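PDB 3CKY: 2-hydroxymethyl glutarate dehydrogenase from Eubacterium barkeri, which catalyses the NAD-dependent interconversion of 2-formylglutarate and (S)-2-hydroxymethylglutarate in the fermentation of nicotinate. Local coordinates for residues I138-S143 and P152-I157; A145-I150 and K159-V164; C183-L188 and S283-V288; F236-Q241 and G271-G276. One frame throughout, in Å; residues are numbered along the deposited sequence.

Contact 1: I138-S143 and P152-I157; sequences IMVGAS and PVLSVI
I138 turns its CG1 branch anti to the carbonyl carbon (chi1 -57°) and keeps it extended, which carries CD1 across to helix residues L154 and I157. I157 answers with CG1 set between its own backbone N and carbonyl carbon (chi1 61°). Its side chain leaves the helix at an angle to the strand, but this torsion brings CG1 and CD1 back to it. The two isoleucine chains then cross at about a right angle. I138 CD1 lies 3.9 Å from I157 CG1 and at the same distance from I157 CD1. The same methyl also rests on the helix backbone, 3.9 Å from L154 O, and is 4.3 Å from L154 CG. One strand methyl thus rests against two helix residues a turn apart.

V140 is the next inward-facing residue of the strand. Its CG2 meets L154 CD2 at 3.9 Å, and the two side chains approach at a slant. The contact has no hydrogen bond across it. The side chains meet through apolar groups alone, and all four residues are buried. M139, between the two strand contacts, faces the other way and packs on I208 of a second subunit.

Strand 136-141 and helix 144-157 run nearly antiparallel here, with segment axes 10.6 Å apart and 159° between their directions. They form the first half of a beta-alpha-beta unit in the NAD-binding domain. Strand 158-165 completes the unit, and its I161 touches both I138 and L154. A122 and V124 of strand 118-125 also touch I138. F65 of strand 63-66 packs on L154 and I157, and M19 and L23 of helix 16-25 close over I157.

Contact 2: A145-I150 and K159-V164; sequences AVFEKI and KDIYHV
F147 lays its ring against the side chain of H163. The two rings form an offset stack, with centroids 4.6 Å apart and planes only 11° from parallel. The side chains slide past each other in opposite directions, so each CB sits over the centre of the other's ring. H163 CB is 3.5 Å from the centroid of the F147 ring, a close CH-pi contact. F147 CB is 4.0 Å from the centroid of the imidazole. Both residues hold CG anti to the backbone N (chi1 177° for F147), which slides each ring over the other residue's CB. No hydrogen bond crosses between the two segments.

This is the return half of a right-handed beta-alpha-beta crossover in the Rossmann-type domain. Helix 144-157 leads back into strand 158-165, parallel to strand 136-141. The segment axes of helix and strand are 10.2 Å apart and nearly antiparallel, at 170°.

I161, two residues before H163 on the same side of the strand, adds its CG2 methyl. It approaches F147 CE1 obliquely, at 3.8 Å. V140 of the neighbouring strand also touches F147, and E144 touches H163. Y162 turns to the other side of the strand. There its OH is hydrogen-bonded to K211 and E207 of a second subunit, and D160 forms a salt bridge with the same K211.

Contact 3: C183-L188 and S283-V288; sequences CNMASL and SAVIKV
M185 and S283 make the closest approach, a van der Waals contact of thioether on backbone and side chain. M185 holds CG anti to the backbone N (chi1 179°) and then bends at chi2 (67°), which lays the sulfur alongside S283. SD is 3.6 Å from S283 CA and 3.6 Å from S283 CB. The terminal methyl follows, with CE 3.9 Å from S283 CA. The sulfur and methyl therefore lie against the carbon part of the serine.

Apolar side-chain packing is the second element. V285 points toward helix 169-197, and its CG1 is 4.3 Å from M185 CG. This is a looser touch than that of the sulfur.

Polar bonding across the contact is absent. The hydroxyl of buried S283 is instead satisfied by a hydrogen bond with D281 OD2, two residues earlier. Backbone bonds within 283-288 link I286 N to S283 O (3.2 Å) and K287 N to A284 O (2.9 Å). They run from the 3-10 residues into the following turn.

The contact lies within the all-helical C-terminal domain, away from the annotated sites. It joins the residues leading into helix 286-293 to the long helix 169-197, from which L192 and V193 also touch I286. Helix 260-274 packs beside both, with A265 on A186 and with I268 and F269 on V285. K222 and F226 of helix 217-228 lie on S283. Across helix 169-197, C183, N184 and S187 pack on the equivalent helix of a second subunit.

Contact 4: F236-Q241 and G271-G276; sequences FAMDLQ and GGRAMG
M238 packs on G272 in the buried part of the contact, while D239 and R273 meet at the partly exposed side through a weakly directed salt bridge. The methionine extends with CG anti to the backbone N (chi1 -169°) and SD extended beyond CG. SD reaches 3.7 Å from G272 CA and 3.8 Å from R273 N. G272 has no side chain, and the sulfur lies directly on the helix backbone where a CB would point. Both residues are buried, and F269 and A284 also touch M238.

The partly exposed side is polar. D239 OD1 and R273 NH1 form a salt bridge at 3.0 Å. Its hydrogen bond is weak, with an N-H...O angle of 126°. The carboxylate and guanidinium planes are 82° apart, so the groups do not pair side by side. OD1 also lies 3.5 Å from R273 CG, alongside the arginine's aliphatic part. N256 of a fourth subunit packs on R273.

The contact joins the start of helix 238-255, with A237 at its N-cap, to the end of helix 260-274, closed by a Schellman motif with G276 as C-prime. It is helix-end packing in the C-terminal domain, one turn before K243, a probable NAD-binding residue.

Contacts 1 and 2 share helix 144-157 and hold it to neighbouring strands of one sheet in the NAD-binding domain. Contact 1 is the buried, aliphatic half. Contact 2 is nearer the surface and relies on aromatic stacking. Contacts 3 and 4 lie on the opposite side of the chain's centre, in the helical C-terminal domain, about 10 Å apart between centres. They touch where M238 meets A284 and V285. Contact 3 is buried, with a methionine laid on serine and valine. Contact 4 pairs a similar buried methionine with a salt bridge at its partly exposed side. The two pairs do not touch each other.

Contact 1: I138-S143 and P152-I157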
loop_
_atom_site.group_PDB
_atom_site.type_symbol
_atom_site.label_atom_id
_atom_site.label_comp_id
_atom_site.label_asym_id
_atom_site.label_seq_id
_atom_site.Cartn_x
_atom_site.Cartn_y
_atom_site.Cartn_z
ATOM N N ILE A 138 24.737 17.893 -12.788
ATOM C CA ILE A 138 24.746 16.746 -13.684
ATOM C C ILE A 138 25.262 15.521 -12.941
ATOM O O ILE A 138 26.367 15.540 -12.396
ATOM C CB ILE A 138 25.594 17.022 -14.943
ATOM C CG1 ILE A 138 25.062 18.280 -15.670
ATOM C CG2 ILE A 138 25.595 15.799 -15.869
ATOM C CD1 ILE A 138 25.780 18.635 -16.971
ATOM N N MET A 139 24.447 14.463 -12.921
ATOM C CA MET A 139 24.767 13.248 -12.188
ATOM C C MET A 139 25.098 12.142 -13.194
ATOM O O MET A 139 24.234 11.706 -13.951
ATOM C CB MET A 139 23.588 12.857 -11.297
ATOM C CG MET A 139 23.253 13.896 -10.197
ATOM S SD MET A 139 21.460 14.157 -9.908
ATOM C CE MET A 139 20.999 14.855 -11.500
ATOM N N VAL A 140 26.352 11.681 -13.179
ATOM C CA VAL A 140 26.876 10.821 -14.241
ATOM C C VAL A 140 27.160 9.393 -13.781
ATOM O O VAL A 140 27.824 9.177 -12.769
ATOM C CB VAL A 140 28.179 11.408 -14.839
ATOM C CG1 VAL A 140 28.651 10.564 -16.027
ATOM C CG2 VAL A 140 27.970 12.862 -15.261
ATOM N N GLY A 141 26.643 8.432 -14.544
ATOM C CA GLY A 141 26.945 7.016 -14.366
ATOM C C GLY A 141 27.819 6.563 -15.513
ATOM O O GLY A 141 27.370 6.525 -16.652
ATOM N N ALA A 142 29.074 6.229 -15.219
ATOM C CA ALA A 142 30.031 5.855 -16.263
ATOM C C ALA A 142 31.291 5.252 -15.669
ATOM O O ALA A 142 31.469 5.250 -14.456
ATOM C CB ALA A 142 30.379 7.077 -17.108
ATOM N N SER A 143 32.159 4.731 -16.532
ATOM C CA SER A 143 33.504 4.328 -16.121
ATOM C C SER A 143 34.307 5.582 -15.789
ATOM O O SER A 143 33.946 6.688 -16.197
ATOM C CB SER A 143 34.205 3.527 -17.225
ATOM O OG SER A 143 34.578 4.362 -18.304
ATOM N N PRO A 152 35.068 17.683 -19.256
ATOM C CA PRO A 152 35.275 19.061 -19.729
ATOM C C PRO A 152 34.097 19.657 -20.519
ATOM O O PRO A 152 33.794 20.842 -20.381
ATOM C CB PRO A 152 36.526 18.949 -20.619
ATOM C CG PRO A 152 37.221 17.722 -20.148
ATOM C CD PRO A 152 36.120 16.780 -19.756
ATOM N N VAL A 153 33.447 18.842 -21.341
ATOM C CA VAL A 153 32.253 19.272 -22.072
ATOM C C VAL A 153 31.073 19.466 -21.110
ATOM O O VAL A 153 30.354 20.456 -21.195
ATOM C CB VAL A 153 31.891 18.261 -23.197
ATOM C CG1 VAL A 153 30.566 18.619 -23.868
ATOM C CG2 VAL A 153 33.005 18.212 -24.227
ATOM N N LEU A 154 30.884 18.513 -20.202
ATOM C CA LEU A 154 29.877 18.630 -19.142
ATOM C C LEU A 154 30.060 19.915 -18.327
ATOM O O LEU A 154 29.088 20.558 -17.937
ATOM C CB LEU A 154 29.950 17.416 -18.203
ATOM C CG LEU A 154 29.045 16.210 -18.466
ATOM C CD1 LEU A 154 28.598 16.093 -19.922
ATOM C CD2 LEU A 154 29.738 14.934 -17.991
ATOM N N SER A 155 31.315 20.284 -18.087
ATOM C CA SER A 155 31.642 21.452 -17.269
ATOM C C SER A 155 31.284 22.789 -17.916
ATOM O O SER A 155 31.199 23.794 -17.218
ATOM C CB SER A 155 33.124 21.437 -16.904
ATOM O OG SER A 155 33.394 20.334 -16.051
ATOM N N VAL A 156 31.076 22.806 -19.231
ATOM C CA VAL A 156 30.574 24.021 -19.900
ATOM C C VAL A 156 29.069 24.184 -19.686
ATOM O O VAL A 156 28.602 25.271 -19.375
ATOM C CB VAL A 156 30.922 24.078 -21.425
ATOM C CG1 VAL A 156 30.463 22.835 -22.140
ATOM C CG2 VAL A 156 30.288 25.295 -22.074
ATOM N N ILE A 157 28.319 23.096 -19.822
ATOM C CA ILE A 157 26.854 23.158 -19.724
ATOM C C ILE A 157 26.312 23.081 -18.281
ATOM O O ILE A 157 25.179 23.497 -18.016
ATOM C CB ILE A 157 26.192 22.076 -20.603
ATOM C CG1 ILE A 157 26.603 20.656 -20.162
ATOM C CG2 ILE A 157 26.553 22.314 -22.072
ATOM C CD1 ILE A 157 25.775 19.549 -20.790
#

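Contact 2: A145-I150 and K159-V164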
loop_
_atom_site.group_PDB
_atom_site.type_symbol
_atom_site.label_atom_id
_atom_site.label_comp_id
_atom_site.label_asym_id
_atom_site.label_seq_id
_atom_site.Cartn_x
_atom_site.Cartn_y
_atom_site.Cartn_z
ATOM N N ALA A 145 37.315 6.303 -16.914
ATOM C CA ALA A 145 37.894 6.742 -18.184
ATOM C C ALA A 145 36.913 7.574 -19.005
ATOM O O ALA A 145 37.281 8.610 -19.549
ATOM C CB ALA A 145 38.359 5.535 -18.991
ATOM N N VAL A 146 35.667 7.114 -19.090
ATOM C CA VAL A 146 34.643 7.793 -19.877
ATOM C C VAL A 146 34.191 9.102 -19.213
ATOM O O VAL A 146 33.893 10.081 -19.904
ATOM C CB VAL A 146 33.415 6.870 -20.130
ATOM C CG1 VAL A 146 32.275 7.641 -20.782
ATOM C CG2 VAL A 146 33.814 5.675 -20.997
ATOM N N PHE A 147 34.134 9.124 -17.883
ATOM C CA PHE A 147 33.802 10.359 -17.169
ATOM C C PHE A 147 34.835 11.448 -17.433
ATOM O O PHE A 147 34.462 12.584 -17.732
ATOM C CB PHE A 147 33.676 10.137 -15.662
ATOM C CG PHE A 147 33.398 11.402 -14.894
ATOM C CD1 PHE A 147 32.118 11.948 -14.866
ATOM C CD2 PHE A 147 34.418 12.062 -14.219
ATOM C CE1 PHE A 147 31.854 13.127 -14.167
ATOM C CE2 PHE A 147 34.161 13.240 -13.512
ATOM C CZ PHE A 147 32.874 13.768 -13.484
ATOM N N GLU A 148 36.120 11.104 -17.322
ATOM C CA GLU A 148 37.195 12.063 -17.586
ATOM C C GLU A 148 37.122 12.570 -19.024
ATOM O O GLU A 148 37.346 13.749 -19.292
ATOM C CB GLU A 148 38.567 11.429 -17.337
ATOM C CG GLU A 148 38.856 11.120 -15.878
ATOM C CD GLU A 148 40.079 10.242 -15.694
ATOM O OE1 GLU A 148 40.099 9.473 -14.715
ATOM O OE2 GLU A 148 41.025 10.312 -16.520
ATOM N N LYS A 149 36.807 11.660 -19.940
ATOM C CA LYS A 149 36.640 11.989 -21.347
ATOM C C LYS A 149 35.599 13.096 -21.531
ATOM O O LYS A 149 35.879 14.107 -22.164
ATOM C CB LYS A 149 36.235 10.730 -22.123
ATOM C CG LYS A 149 36.453 10.789 -23.625
ATOM C CD LYS A 149 36.564 9.377 -24.213
ATOM C CE LYS A 149 36.834 9.402 -25.716
ATOM N NZ LYS A 149 37.199 8.058 -26.267
ATOM N N ILE A 150 34.416 12.926 -20.945
ATOM C CA ILE A 150 33.306 13.853 -21.192
ATOM C C ILE A 150 33.224 15.028 -20.222
ATOM O O ILE A 150 32.565 16.015 -20.523
ATOM C CB ILE A 150 31.941 13.114 -21.252
ATOM C CG1 ILE A 150 31.546 12.540 -19.885
ATOM C CG2 ILE A 150 31.993 12.010 -22.313
ATOM C CD1 ILE A 150 30.176 11.908 -19.878
ATOM N N LYS A 159 27.403 23.144 -13.740
ATOM C CA LYS A 159 28.335 23.597 -12.714
ATOM C C LYS A 159 28.798 22.415 -11.846
ATOM O O LYS A 159 29.968 22.017 -11.921
ATOM C CB LYS A 159 27.702 24.714 -11.877
ATOM C CG LYS A 159 28.548 25.214 -10.709
ATOM C CD LYS A 159 28.041 26.548 -10.198
ATOM C CE LYS A 159 28.596 26.851 -8.837
ATOM N NZ LYS A 159 28.286 28.230 -8.387
ATOM N N ASP A 160 27.896 21.859 -11.030
ATOM C CA ASP A 160 28.236 20.698 -10.198
ATOM C C ASP A 160 28.081 19.407 -10.990
ATOM O O ASP A 160 26.961 18.919 -11.209
ATOM C CB ASP A 160 27.372 20.654 -8.942
ATOM C CG ASP A 160 27.691 21.779 -7.969
ATOM O OD1 ASP A 160 28.756 22.406 -8.118
ATOM O OD2 ASP A 160 26.880 22.031 -7.049
ATOM N N ILE A 161 29.216 18.871 -11.440
ATOM C CA ILE A 161 29.239 17.640 -12.223
ATOM C C ILE A 161 29.668 16.492 -11.316
ATOM O O ILE A 161 30.815 16.447 -10.862
ATOM C CB ILE A 161 30.222 17.739 -13.413
ATOM C CG1 ILE A 161 29.984 19.027 -14.224
ATOM C CG2 ILE A 161 30.111 16.486 -14.312
ATOM C CD1 ILE A 161 28.555 19.234 -14.671
ATOM N N TYR A 162 28.747 15.576 -11.043
ATOM C CA TYR A 162 29.015 14.453 -10.154
ATOM C C TYR A 162 29.240 13.160 -10.927
ATOM O O TYR A 162 28.426 12.784 -11.791
ATOM C CB TYR A 162 27.855 14.243 -9.199
ATOM C CG TYR A 162 27.693 15.332 -8.177
ATOM C CD1 TYR A 162 28.392 15.289 -6.976
ATOM C CD2 TYR A 162 26.823 16.399 -8.398
ATOM C CE1 TYR A 162 28.236 16.280 -6.026
ATOM C CE2 TYR A 162 26.655 17.397 -7.450
ATOM C CZ TYR A 162 27.366 17.337 -6.270
ATOM O OH TYR A 162 27.215 18.322 -5.308
ATOM N N HIS A 163 30.355 12.496 -10.618
ATOM C CA HIS A 163 30.579 11.130 -11.044
ATOM C C HIS A 163 30.031 10.242 -9.928
ATOM O O HIS A 163 30.727 9.929 -8.969
ATOM C CB HIS A 163 32.063 10.880 -11.310
ATOM C CG HIS A 163 32.356 9.511 -11.829
ATOM N ND1 HIS A 163 31.436 8.778 -12.546
ATOM C CD2 HIS A 163 33.468 8.746 -11.749
ATOM C CE1 HIS A 163 31.964 7.613 -12.873
ATOM N NE2 HIS A 163 33.198 7.570 -12.403
ATOM N N VAL A 164 28.765 9.858 -10.058
ATOM C CA VAL A 164 28.023 9.238 -8.956
ATOM C C VAL A 164 28.236 7.734 -8.872
ATOM O O VAL A 164 27.930 7.118 -7.851
ATOM C CB VAL A 164 26.496 9.546 -9.045
ATOM C CG1 VAL A 164 26.261 11.050 -9.067
ATOM C CG2 VAL A 164 25.872 8.890 -10.280
#

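Contact 3: C183-L188 and S283-V288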
loop_
_atom_site.group_PDB
_atom_site.type_symbol
_atom_site.label_atom_id
_atom_site.label_comp_id
_atom_site.label_asym_id
_atom_site.label_seq_id
_atom_site.Cartn_x
_atom_site.Cartn_y
_atom_site.Cartn_z
ATOM N N CYS A 183 7.195 11.356 -1.890
ATOM C CA CYS A 183 6.754 10.803 -0.615
ATOM C C CYS A 183 6.534 11.895 0.436
ATOM O O CYS A 183 5.529 11.886 1.155
ATOM C CB CYS A 183 7.765 9.786 -0.080
ATOM S SG CYS A 183 7.835 8.204 -0.966
ATOM N N ASN A 184 7.482 12.821 0.524
ATOM C CA ASN A 184 7.447 13.863 1.540
ATOM C C ASN A 184 6.232 14.748 1.324
ATOM O O ASN A 184 5.583 15.158 2.277
ATOM C CB ASN A 184 8.746 14.689 1.525
ATOM C CG ASN A 184 9.955 13.893 1.958
ATOM O OD1 ASN A 184 9.840 12.785 2.486
ATOM N ND2 ASN A 184 11.133 14.457 1.741
ATOM N N MET A 185 5.907 15.009 0.057
ATOM C CA MET A 185 4.745 15.806 -0.280
ATOM C C MET A 185 3.444 15.073 0.040
ATOM O O MET A 185 2.536 15.641 0.651
ATOM C CB MET A 185 4.773 16.194 -1.751
ATOM C CG MET A 185 3.545 17.029 -2.223
ATOM S SD MET A 185 3.419 18.686 -1.512
ATOM C CE MET A 185 1.949 18.562 -0.487
ATOM N N ALA A 186 3.351 13.815 -0.369
ATOM C CA ALA A 186 2.187 13.002 -0.038
ATOM C C ALA A 186 1.930 12.969 1.487
ATOM O O ALA A 186 0.794 13.079 1.936
ATOM C CB ALA A 186 2.352 11.565 -0.606
ATOM N N SER A 187 2.993 12.808 2.269
ATOM C CA SER A 187 2.875 12.806 3.725
ATOM C C SER A 187 2.407 14.169 4.246
ATOM O O SER A 187 1.543 14.263 5.112
ATOM C CB SER A 187 4.217 12.440 4.363
ATOM O OG SER A 187 4.676 11.164 3.946
ATOM N N LEU A 188 2.981 15.225 3.690
ATOM C CA LEU A 188 2.617 16.597 4.053
ATOM C C LEU A 188 1.129 16.875 3.801
ATOM O O LEU A 188 0.433 17.483 4.635
ATOM C CB LEU A 188 3.490 17.593 3.277
ATOM C CG LEU A 188 3.336 19.075 3.662
ATOM C CD1 LEU A 188 3.680 19.317 5.153
ATOM C CD2 LEU A 188 4.157 19.959 2.738
ATOM N N SER A 283 1.788 19.756 -5.410
ATOM C CA SER A 283 1.262 20.007 -4.072
ATOM C C SER A 283 -0.264 20.101 -4.063
ATOM O O SER A 283 -0.893 19.993 -2.996
ATOM C CB SER A 283 1.864 21.285 -3.470
ATOM O OG SER A 283 1.589 22.444 -4.248
ATOM N N ALA A 284 -0.854 20.299 -5.250
ATOM C CA ALA A 284 -2.315 20.239 -5.435
ATOM C C ALA A 284 -2.887 18.872 -5.073
ATOM O O ALA A 284 -4.080 18.728 -4.951
ATOM C CB ALA A 284 -2.703 20.616 -6.871
ATOM N N VAL A 285 -2.047 17.863 -4.894
ATOM C CA VAL A 285 -2.527 16.545 -4.411
ATOM C C VAL A 285 -3.295 16.653 -3.064
ATOM O O VAL A 285 -4.166 15.827 -2.779
ATOM C CB VAL A 285 -1.358 15.527 -4.315
ATOM C CG1 VAL A 285 -0.480 15.814 -3.089
ATOM C CG2 VAL A 285 -1.884 14.108 -4.308
ATOM N N ILE A 286 -2.984 17.682 -2.265
ATOM C CA ILE A 286 -3.729 17.978 -1.046
ATOM C C ILE A 286 -5.262 18.088 -1.295
ATOM O O ILE A 286 -6.069 17.730 -0.436
ATOM C CB ILE A 286 -3.206 19.269 -0.323
ATOM C CG1 ILE A 286 -3.694 19.301 1.131
ATOM C CG2 ILE A 286 -3.675 20.552 -1.052
ATOM C CD1 ILE A 286 -3.013 20.340 2.024
ATOM N N LYS A 287 -5.641 18.587 -2.471
ATOM C CA LYS A 287 -7.051 18.695 -2.874
ATOM C C LYS A 287 -7.786 17.347 -2.869
ATOM O O LYS A 287 -8.997 17.315 -2.676
ATOM C CB LYS A 287 -7.159 19.294 -4.261
ATOM C CG LYS A 287 -6.721 20.743 -4.371
ATOM C CD LYS A 287 -6.975 21.242 -5.797
ATOM C CE LYS A 287 -6.316 22.562 -6.042
ATOM N NZ LYS A 287 -6.723 23.131 -7.364
ATOM N N VAL A 288 -7.057 16.245 -3.065
ATOM C CA VAL A 288 -7.634 14.891 -2.872
ATOM C C VAL A 288 -8.310 14.736 -1.498
ATOM O O VAL A 288 -9.446 14.279 -1.404
ATOM C CB VAL A 288 -6.602 13.759 -3.035
ATOM C CG1 VAL A 288 -7.233 12.400 -2.654
ATOM C CG2 VAL A 288 -6.051 13.725 -4.464
#

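Contact 4: F236-Q241 and G271-G276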
loop_
_atom_site.group_PDB
_atom_site.type_symbol
_atom_site.label_atom_id
_atom_site.label_comp_id
_atom_site.label_asym_id
_atom_site.label_seq_id
_atom_site.Cartn_x
_atom_site.Cartn_y
_atom_site.Cartn_z
ATOM N N PHE A 236 5.975 22.217 -10.300
ATOM C CA PHE A 236 6.387 20.933 -10.831
ATOM C C PHE A 236 5.125 20.084 -11.006
ATOM O O PHE A 236 4.495 19.676 -10.022
ATOM C CB PHE A 236 7.388 20.293 -9.877
ATOM C CG PHE A 236 7.940 19.003 -10.375
ATOM C CD1 PHE A 236 8.581 18.939 -11.608
ATOM C CD2 PHE A 236 7.823 17.848 -9.620
ATOM C CE1 PHE A 236 9.091 17.742 -12.075
ATOM C CE2 PHE A 236 8.321 16.650 -10.093
ATOM C CZ PHE A 236 8.965 16.592 -11.314
ATOM N N ALA A 237 4.769 19.838 -12.265
ATOM C CA ALA A 237 3.504 19.189 -12.618
ATOM C C ALA A 237 3.304 17.870 -11.895
ATOM O O ALA A 237 4.226 17.060 -11.783
ATOM C CB ALA A 237 3.394 18.975 -14.146
ATOM N N MET A 238 2.084 17.671 -11.402
ATOM C CA MET A 238 1.714 16.438 -10.708
ATOM C C MET A 238 1.973 15.204 -11.590
ATOM O O MET A 238 2.422 14.174 -11.091
ATOM C CB MET A 238 0.250 16.501 -10.280
ATOM C CG MET A 238 -0.153 15.383 -9.329
ATOM S SD MET A 238 -1.887 15.421 -8.873
ATOM C CE MET A 238 -2.037 16.984 -7.996
ATOM N N ASP A 239 1.702 15.325 -12.894
ATOM C CA ASP A 239 1.972 14.244 -13.842
ATOM C C ASP A 239 3.437 13.842 -13.815
ATOM O O ASP A 239 3.757 12.662 -13.899
ATOM C CB ASP A 239 1.585 14.638 -15.274
ATOM C CG ASP A 239 0.075 14.688 -15.499
ATOM O OD1 ASP A 239 -0.686 13.915 -14.871
ATOM O OD2 ASP A 239 -0.368 15.502 -16.327
ATOM N N LEU A 240 4.323 14.825 -13.687
ATOM C CA LEU A 240 5.756 14.563 -13.732
ATOM C C LEU A 240 6.261 13.903 -12.449
ATOM O O LEU A 240 7.038 12.958 -12.489
ATOM C CB LEU A 240 6.524 15.838 -14.044
ATOM C CG LEU A 240 6.248 16.412 -15.430
ATOM C CD1 LEU A 240 6.957 17.759 -15.620
ATOM C CD2 LEU A 240 6.647 15.404 -16.542
ATOM N N GLN A 241 5.795 14.393 -11.313
ATOM C CA GLN A 241 6.098 13.773 -10.031
ATOM C C GLN A 241 5.599 12.318 -9.962
ATOM O O GLN A 241 6.275 11.455 -9.421
ATOM C CB GLN A 241 5.476 14.588 -8.889
ATOM C CG GLN A 241 5.709 13.985 -7.512
ATOM C CD GLN A 241 7.199 13.861 -7.168
ATOM O OE1 GLN A 241 7.799 12.783 -7.288
ATOM N NE2 GLN A 241 7.803 14.963 -6.751
ATOM N N GLY A 271 -4.793 9.558 -7.528
ATOM C CA GLY A 271 -6.055 10.180 -7.130
ATOM C C GLY A 271 -6.171 11.615 -7.625
ATOM O O GLY A 271 -7.206 12.016 -8.172
ATOM N N GLY A 272 -5.101 12.389 -7.447
ATOM C CA GLY A 272 -5.076 13.766 -7.921
ATOM C C GLY A 272 -5.224 13.846 -9.424
ATOM O O GLY A 272 -5.938 14.692 -9.940
ATOM N N ARG A 273 -4.548 12.948 -10.126
ATOM C CA ARG A 273 -4.692 12.858 -11.570
ATOM C C ARG A 273 -6.098 12.461 -11.996
ATOM O O ARG A 273 -6.632 13.024 -12.956
ATOM C CB ARG A 273 -3.658 11.902 -12.127
ATOM C CG ARG A 273 -2.269 12.522 -12.081
ATOM C CD ARG A 273 -1.196 11.514 -12.109
ATOM N NE ARG A 273 -1.550 10.364 -12.926
ATOM C CZ ARG A 273 -1.128 10.114 -14.162
ATOM N NH1 ARG A 273 -0.325 10.956 -14.790
ATOM N NH2 ARG A 273 -1.524 9.003 -14.778
ATOM N N ALA A 274 -6.705 11.542 -11.249
ATOM C CA ALA A 274 -8.097 11.157 -11.472
ATOM C C ALA A 274 -9.048 12.355 -11.343
ATOM O O ALA A 274 -10.043 12.415 -12.040
ATOM C CB ALA A 274 -8.506 10.015 -10.507
ATOM N N MET A 275 -8.715 13.293 -10.457
ATOM C CA MET A 275 -9.495 14.509 -10.241
ATOM C C MET A 275 -9.151 15.640 -11.222
ATOM O O MET A 275 -9.650 16.751 -11.060
ATOM C CB MET A 275 -9.273 15.022 -8.817
ATOM C CG MET A 275 -9.858 14.124 -7.746
ATOM S SD MET A 275 -9.405 14.659 -6.075
ATOM C CE MET A 275 -10.208 16.268 -5.999
ATOM N N GLY A 276 -8.309 15.363 -12.222
ATOM C CA GLY A 276 -7.981 16.333 -13.272
ATOM C C GLY A 276 -6.906 17.334 -12.898
ATOM O O GLY A 276 -6.794 18.380 -13.536
#